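Local coordinates for protein putative polyketide cyclase (Silicibacter sp. TM1040, PDB 3F8H) that is of unknown function but may be a SnoaL-like polyketide cyclase, at residues Ala25-Ala30 with Asp37-Cys42; Phe124-Leu127 with Thr133-Thr136. All blocks are in the same frame, centred on the assembly; numbering follows the deposited sequence.

Contact 1 of 2, residues Ala25-Ala30 with Asp37-Cys42. With CA (calcium ion), chain C.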
ATOM      1  N   ALA A  25      14.032   8.201  -0.432  1.00 39.04           N
ATOM      2  CA  ALA A  25      14.638   8.439   0.880  1.00 38.93           C
ATOM      3  C   ALA A  25      14.696   9.946   1.172  1.00 39.73           C
ATOM      4  O   ALA A  25      14.344  10.399   2.251  1.00 40.17           O
ATOM      5  CB  ALA A  25      16.069   7.840   0.965  1.00 37.65           C
ATOM      6  N   ARG A  26      15.096  10.722   0.181  1.00 40.28           N
ATOM      7  CA  ARG A  26      15.187  12.173   0.365  0.50 40.40           C
ATOM      8  C   ARG A  26      13.820  12.767   0.654  1.00 40.73           C
ATOM      9  O   ARG A  26      13.670  13.613   1.538  1.00 40.09           O
ATOM     10  CB  ARG A  26      15.840  12.870  -0.825  0.50 41.21           C
ATOM     11  CG  ARG A  26      17.337  12.624  -0.872  0.50 44.16           C
ATOM     12  CD  ARG A  26      18.031  13.535  -1.865  0.50 48.30           C
ATOM     13  NE  ARG A  26      17.681  13.182  -3.225  0.50 47.03           N
ATOM     14  CZ  ARG A  26      16.889  13.895  -4.005  0.50 45.35           C
ATOM     15  NH1 ARG A  26      16.401  15.060  -3.593  0.50 40.76           N
ATOM     16  NH2 ARG A  26      16.659  13.463  -5.215  0.50 44.37           N
ATOM     17  N   TYR A  27      12.835  12.252  -0.055  1.00 39.84           N
ATOM     18  CA  TYR A  27      11.468  12.693   0.071  1.00 39.32           C
ATOM     19  C   TYR A  27      10.943  12.488   1.487  1.00 41.01           C
ATOM     20  O   TYR A  27      10.377  13.394   2.104  1.00 40.70           O
ATOM     21  CB  TYR A  27      10.586  11.984  -0.948  1.00 38.52           C
ATOM     22  CG  TYR A  27       9.114  12.193  -0.805  1.00 43.56           C
ATOM     23  CD1 TYR A  27       8.492  13.284  -1.389  1.00 44.70           C
ATOM     24  CD2 TYR A  27       8.310  11.263  -0.117  1.00 45.27           C
ATOM     25  CE1 TYR A  27       7.125  13.453  -1.300  1.00 43.98           C
ATOM     26  CE2 TYR A  27       6.955  11.444   0.012  1.00 42.12           C
ATOM     27  CZ  TYR A  27       6.349  12.540  -0.599  1.00 50.30           C
ATOM     28  OH  TYR A  27       4.982  12.768  -0.507  1.00 45.35           O
ATOM     29  N   PHE A  28      11.155  11.295   2.014  1.00 41.28           N
ATOM     30  CA  PHE A  28      10.680  10.988   3.373  1.00 41.06           C
ATOM     31  C   PHE A  28      11.496  11.644   4.453  1.00 41.22           C
ATOM     32  O   PHE A  28      10.968  12.005   5.499  1.00 41.50           O
ATOM     33  CB  PHE A  28      10.606   9.502   3.602  1.00 41.40           C
ATOM     34  CG  PHE A  28       9.446   8.853   2.891  1.00 40.31           C
ATOM     35  CD1 PHE A  28       8.151   9.269   3.128  1.00 42.39           C
ATOM     36  CD2 PHE A  28       9.646   7.804   2.030  1.00 42.05           C
ATOM     37  CE1 PHE A  28       7.064   8.651   2.504  1.00 39.45           C
ATOM     38  CE2 PHE A  28       8.552   7.198   1.403  1.00 42.58           C
ATOM     39  CZ  PHE A  28       7.277   7.636   1.645  1.00 39.78           C
ATOM     40  N   ASP A  29      12.791  11.778   4.195  1.00 40.73           N
ATOM     41  CA  ASP A  29      13.682  12.490   5.113  1.00 41.17           C
ATOM     42  C   ASP A  29      13.230  13.948   5.222  1.00 40.14           C
ATOM     43  O   ASP A  29      13.209  14.535   6.309  1.00 39.16           O
ATOM     44  CB  ASP A  29      15.152  12.469   4.662  1.00 41.12           C
ATOM     45  CG  ASP A  29      15.850  11.171   4.981  1.00 47.64           C
ATOM     46  OD1 ASP A  29      15.327  10.395   5.809  1.00 48.22           O
ATOM     47  OD2 ASP A  29      16.943  10.949   4.406  1.00 55.57           O
ATOM     48  N   ALA A  30      12.863  14.531   4.092  1.00 38.25           N
ATOM     49  CA  ALA A  30      12.396  15.952   4.078  1.00 38.13           C
ATOM     50  C   ALA A  30      11.090  16.063   4.890  1.00 38.53           C
ATOM     51  O   ALA A  30      10.900  16.955   5.713  1.00 39.16           O
ATOM     52  CB  ALA A  30      12.199  16.470   2.624  1.00 37.99           C
ATOM     53  N   ASP A  37      10.071  22.050   1.163  1.00 41.02           N
ATOM     54  CA  ASP A  37      10.871  22.482   0.009  1.00 41.72           C
ATOM     55  C   ASP A  37      11.664  21.278  -0.480  1.00 41.73           C
ATOM     56  O   ASP A  37      11.798  21.037  -1.671  1.00 39.72           O
ATOM     57  CB  ASP A  37      11.828  23.593   0.366  1.00 42.14           C
ATOM     58  CG  ASP A  37      11.109  24.803   0.904  1.00 44.27           C
ATOM     59  OD1 ASP A  37      10.271  25.372   0.151  1.00 42.74           O
ATOM     60  OD2 ASP A  37      11.346  25.138   2.083  1.00 43.80           O
ATOM     61  N   GLY A  38      12.117  20.488   0.478  1.00 41.33           N
ATOM     62  CA  GLY A  38      12.883  19.295   0.155  1.00 42.83           C
ATOM     63  C   GLY A  38      12.023  18.255  -0.529  1.00 42.35           C
ATOM     64  O   GLY A  38      12.472  17.548  -1.434  1.00 42.85           O
HETATM   65  N   MSE A  39      10.766  18.173  -0.121  1.00 42.10           N
HETATM   66  CA  MSE A  39       9.822  17.203  -0.733  1.00 42.37           C
HETATM   67  C   MSE A  39       9.480  17.616  -2.143  1.00 42.90           C
HETATM   68  O   MSE A  39       9.492  16.814  -3.097  1.00 43.40           O
HETATM   69  CB  MSE A  39       8.533  17.119   0.078  1.00 41.48           C
HETATM   70  CG  MSE A  39       8.744  16.578   1.454  1.00 42.60           C
HETATM   71 SE   MSE A  39       7.131  16.760   2.593  0.75 48.24          SE
HETATM   72  CE  MSE A  39       6.065  15.430   1.714  1.00 44.33           C
ATOM     73  N   LEU A  40       9.218  18.909  -2.292  1.00 40.07           N
ATOM     74  CA  LEU A  40       8.817  19.444  -3.586  1.00 41.10           C
ATOM     75  C   LEU A  40       9.898  19.255  -4.627  1.00 41.37           C
ATOM     76  O   LEU A  40       9.628  18.995  -5.816  1.00 41.59           O
ATOM     77  CB  LEU A  40       8.432  20.934  -3.471  1.00 41.89           C
ATOM     78  CG  LEU A  40       7.105  21.169  -2.757  1.00 41.79           C
ATOM     79  CD1 LEU A  40       6.998  22.630  -2.273  1.00 41.83           C
ATOM     80  CD2 LEU A  40       5.948  20.746  -3.674  1.00 40.35           C
ATOM     81  N   ALA A  41      11.119  19.364  -4.148  1.00 39.44           N
ATOM     82  CA  ALA A  41      12.307  19.237  -4.989  1.00 41.73           C
ATOM     83  C   ALA A  41      12.479  17.795  -5.560  1.00 42.26           C
ATOM     84  O   ALA A  41      13.178  17.554  -6.552  1.00 40.61           O
ATOM     85  CB  ALA A  41      13.586  19.684  -4.186  1.00 42.11           C
ATOM     86  N   CYS A  42      11.824  16.853  -4.913  1.00 41.12           N
ATOM     87  CA  CYS A  42      11.874  15.438  -5.310  1.00 41.08           C
ATOM     88  C   CYS A  42      10.856  15.087  -6.382  1.00 42.86           C
ATOM     89  O   CYS A  42      10.847  13.981  -6.936  1.00 42.49           O
ATOM     90  CB  CYS A  42      11.569  14.550  -4.111  1.00 40.59           C
ATOM     91  SG  CYS A  42      12.880  14.510  -2.915  1.00 44.61           S
TER
HETATM   92 CA    CA C 132      12.504  24.226   3.982  1.00 29.65          CA
HETATM   93  O   HOH W   1      15.278  16.230  -6.362  1.00 42.19           O
HETATM   94  O   HOH W   2      14.229  24.681   2.504  1.00 31.97           O
HETATM   95  O   HOH W   3      14.537  24.022   5.132  1.00 42.57           O
HETATM   96  O   HOH W   4      12.286  23.561   6.176  1.00 34.51           O

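Contact 2 of 2, residues Phe124-Leu127 with Thr133-Thr136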
ATOM      1  N   PHE A 124       3.417   3.952  -2.925  1.00 40.15           N
ATOM      2  CA  PHE A 124       3.910   3.527  -4.230  1.00 38.28           C
ATOM      3  C   PHE A 124       4.157   4.745  -5.094  1.00 38.48           C
ATOM      4  O   PHE A 124       3.426   5.741  -5.043  1.00 40.20           O
ATOM      5  CB  PHE A 124       2.937   2.585  -4.890  1.00 39.51           C
ATOM      6  CG  PHE A 124       2.746   1.304  -4.135  1.00 41.58           C
ATOM      7  CD1 PHE A 124       3.634   0.233  -4.307  1.00 44.31           C
ATOM      8  CD2 PHE A 124       1.729   1.180  -3.192  1.00 43.23           C
ATOM      9  CE1 PHE A 124       3.450  -0.962  -3.573  1.00 40.39           C
ATOM     10  CE2 PHE A 124       1.560  -0.011  -2.457  1.00 44.84           C
ATOM     11  CZ  PHE A 124       2.402  -1.056  -2.632  1.00 42.36           C
ATOM     12  N   PHE A 125       5.224   4.642  -5.880  1.00 37.39           N
ATOM     13  CA  PHE A 125       5.706   5.741  -6.708  1.00 37.31           C
ATOM     14  C   PHE A 125       6.097   5.325  -8.103  1.00 38.17           C
ATOM     15  O   PHE A 125       6.543   4.195  -8.349  1.00 38.81           O
ATOM     16  CB  PHE A 125       7.004   6.357  -6.112  1.00 37.18           C
ATOM     17  CG  PHE A 125       6.904   6.775  -4.674  1.00 37.06           C
ATOM     18  CD1 PHE A 125       7.146   5.872  -3.655  1.00 40.39           C
ATOM     19  CD2 PHE A 125       6.607   8.086  -4.347  1.00 39.12           C
ATOM     20  CE1 PHE A 125       7.085   6.251  -2.321  1.00 41.41           C
ATOM     21  CE2 PHE A 125       6.508   8.470  -3.031  1.00 41.54           C
ATOM     22  CZ  PHE A 125       6.750   7.558  -2.004  1.00 40.75           C
ATOM     23  N   ASP A 126       5.920   6.282  -8.996  1.00 38.24           N
ATOM     24  CA  ASP A 126       6.509   6.218 -10.326  1.00 39.88           C
ATOM     25  C   ASP A 126       7.576   7.335 -10.334  1.00 40.25           C
ATOM     26  O   ASP A 126       7.430   8.366  -9.701  1.00 37.43           O
ATOM     27  CB  ASP A 126       5.568   6.531 -11.469  1.00 40.31           C
ATOM     28  CG  ASP A 126       4.401   5.562 -11.617  1.00 46.69           C
ATOM     29  OD1 ASP A 126       4.432   4.429 -11.144  1.00 48.95           O
ATOM     30  OD2 ASP A 126       3.403   5.986 -12.262  1.00 57.02           O
ATOM     31  N   LEU A 127       8.637   7.109 -11.077  1.00 39.19           N
ATOM     32  CA  LEU A 127       9.716   8.102 -11.247  1.00 39.21           C
ATOM     33  C   LEU A 127      10.173   8.170 -12.674  1.00 39.86           C
ATOM     34  O   LEU A 127      10.157   7.180 -13.378  1.00 39.46           O
ATOM     35  CB  LEU A 127      10.925   7.745 -10.372  1.00 40.32           C
ATOM     36  CG  LEU A 127      10.732   7.622  -8.848  1.00 42.07           C
ATOM     37  CD1 LEU A 127      10.552   6.126  -8.458  1.00 41.77           C
ATOM     38  CD2 LEU A 127      11.932   8.208  -8.150  1.00 46.20           C
ATOM     39  N   THR A 133       6.989  11.088 -10.246  1.00 40.37           N
ATOM     40  CA  THR A 133       5.937  11.530 -11.166  1.00 39.06           C
ATOM     41  C   THR A 133       4.544  11.088 -10.724  1.00 40.01           C
ATOM     42  O   THR A 133       3.505  11.488 -11.290  1.00 38.63           O
ATOM     43  CB  THR A 133       6.172  10.991 -12.595  1.00 41.96           C
ATOM     44  OG1 THR A 133       6.148   9.562 -12.567  1.00 40.16           O
ATOM     45  CG2 THR A 133       7.529  11.519 -13.197  1.00 41.20           C
ATOM     46  N   ARG A 134       4.556  10.193  -9.758  1.00 39.23           N
ATOM     47  CA  ARG A 134       3.334   9.718  -9.112  1.00 39.94           C
ATOM     48  C   ARG A 134       3.592   9.231  -7.712  1.00 41.05           C
ATOM     49  O   ARG A 134       4.588   8.562  -7.437  1.00 41.72           O
ATOM     50  CB  ARG A 134       2.709   8.536  -9.853  1.00 41.37           C
ATOM     51  CG  ARG A 134       1.628   7.964  -8.946  1.00 50.57           C
ATOM     52  CD  ARG A 134       0.973   6.775  -9.454  1.00 53.57           C
ATOM     53  NE  ARG A 134       1.822   5.593  -9.625  1.00 52.44           N
ATOM     54  CZ  ARG A 134       1.801   4.506  -8.853  1.00 51.57           C
ATOM     55  NH1 ARG A 134       1.013   4.405  -7.782  1.00 46.13           N
ATOM     56  NH2 ARG A 134       2.590   3.504  -9.179  1.00 48.77           N
ATOM     57  N   VAL A 135       2.620   9.536  -6.873  1.00 41.97           N
ATOM     58  CA  VAL A 135       2.603   9.210  -5.448  0.50 42.86           C
ATOM     59  C   VAL A 135       1.231   8.722  -5.029  1.00 42.31           C
ATOM     60  O   VAL A 135       0.249   9.430  -5.232  1.00 41.27           O
ATOM     61  CB  VAL A 135       2.853  10.479  -4.564  0.50 44.37           C
ATOM     62  CG1 VAL A 135       2.568  10.178  -3.102  0.50 44.66           C
ATOM     63  CG2 VAL A 135       4.242  11.021  -4.738  0.50 48.28           C
ATOM     64  N   THR A 136       1.177   7.518  -4.470  1.00 42.77           N
ATOM     65  CA  THR A 136      -0.056   6.949  -3.887  1.00 43.54           C
ATOM     66  C   THR A 136       0.297   6.404  -2.515  1.00 43.14           C
ATOM     67  O   THR A 136       1.299   5.767  -2.347  1.00 44.07           O
ATOM     68  CB  THR A 136      -0.729   5.798  -4.689  1.00 46.07           C
ATOM     69  OG1 THR A 136      -0.747   6.087  -6.099  1.00 49.96           O
ATOM     70  CG2 THR A 136      -2.157   5.655  -4.209  1.00 48.59           C
TER

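Contact 1 of 2, residues Ala25-Ala30 with Asp37-Cys42
The backbones of helix 23-33 and the short helix 36-40 come closest at Tyr27 and Met39, whose CA atoms lie 4.9 Å apart, and again at Ala30 and Gly38. The two form a helical hairpin within the SnoaL-like domain, joined by a very short turn. Its tightest spot needs small residues: Ala30 CB sits 3.5 Å from Met39 N, and a CB on Gly38 would collide with that same methyl. Beside them, Met39, deposited as selenomethionine, packs its CG against Ala30 CB at 3.6 Å. A bend at its last torsion (chi3 71°) swings Met39 CE to within 3.7 Å of Tyr27 CZ, obliquely to the ring. Tyr27 suits a place that is apolar along the ring but polar at its end, where OH hydrogen-bonds a methylpentanediol, probably from the crystallisation liquor. Cys42 meets Tyr27 nearer its backbone, with CB at the ring's edge, near its plane, and SG 3.9 Å from Tyr27 CB. An alanine in place of Tyr27 removes the ring, and the Met39 methyl is likely to be left with a gap on that side and more freedom to turn. The CB of Asp37 points away from helix 23-33; with Asp35 and three waters, Asp37 binds calcium, its OD2 2.4 Å from the ion.

Contact 2 of 2, residues Phe124-Leu127 with Thr133-Thr136
Arg134 lays one face of its guanidinium over the backbone of Phe124 and Phe125, across the antiparallel beta hairpin of strands 115-128 and 131-139. Its chain leaves with CG anti to the backbone N (chi1 169°) and bends at chi3 (64°), which turns NE and NH2 toward Asp126, its partner in a hydrogen-bonded pair. The resulting salt bridge is a side-on grip: Arg134 NH2 gives a 2.8 Å bond to Asp126 OD1 and Arg134 NE a 3.1 Å bond to Asp126 OD2. Both oxygens are met from above the carboxylate plane, and the two flat groups stand 71° apart. The third nitrogen, Arg134 NH1, donates in the guanidinium plane to Thr136 OG1 at 3.0 Å, which fixes the rotation of the group. A long arginine suits this place, since it can reach both strands and still offer NH2 to Glu95 of the second subunit in another salt bridge. Phe124, on the same face, meets Phe124 of that subunit, so this side of the hairpin faces the dimer partner.

Between the strands, Phe124 N bonds Thr136 O at 2.8 Å, and Thr136 N returns the bond to Phe124 O. The regular pattern breaks at a classic beta bulge, where Thr133 and Arg134 both face Asp126. Asp126 O takes a 2.8 Å bond from Thr133 N, above the carbonyl plane, and only a weak one of 3.4 Å from Arg134 N. On the other face of the sheet Phe125 and Val135, apolar residues suited to a buried surface, lie side by side and point the same way, with Phe125 CD2 3.8 Å from Val135 CG2; Phe125 also packs on Ile24 of helix 23-33. Phe125 CA makes a C-H...O contact with Arg134 O at 3.1 Å.

How the contacts relate
Contact 1 comes first along the chain and is complete before contact 2 begins; their centres lie about 13 Å apart within the one SnoaL-like domain. Helix 23-33 packs against the mixed sheet to which both strands of contact 2 belong, and helix 36-40 packs on helices 23-33 and 60-73. The two contacts meet where Phe28 CZ lies 3.7 Å from Phe125 CZ. A backbone hydrogen bond between Cys42 and Ile132 ties residues 37-42 to strand 131-139 as well. The opposite face of the hairpin turns to the second subunit. Methylpentanediol, probably from the crystallisation liquor, lies near Tyr27 and Val135, consistent with a pocket between helices and sheet, whereas calcium is bound partly by contact 1 itself, through Asp37.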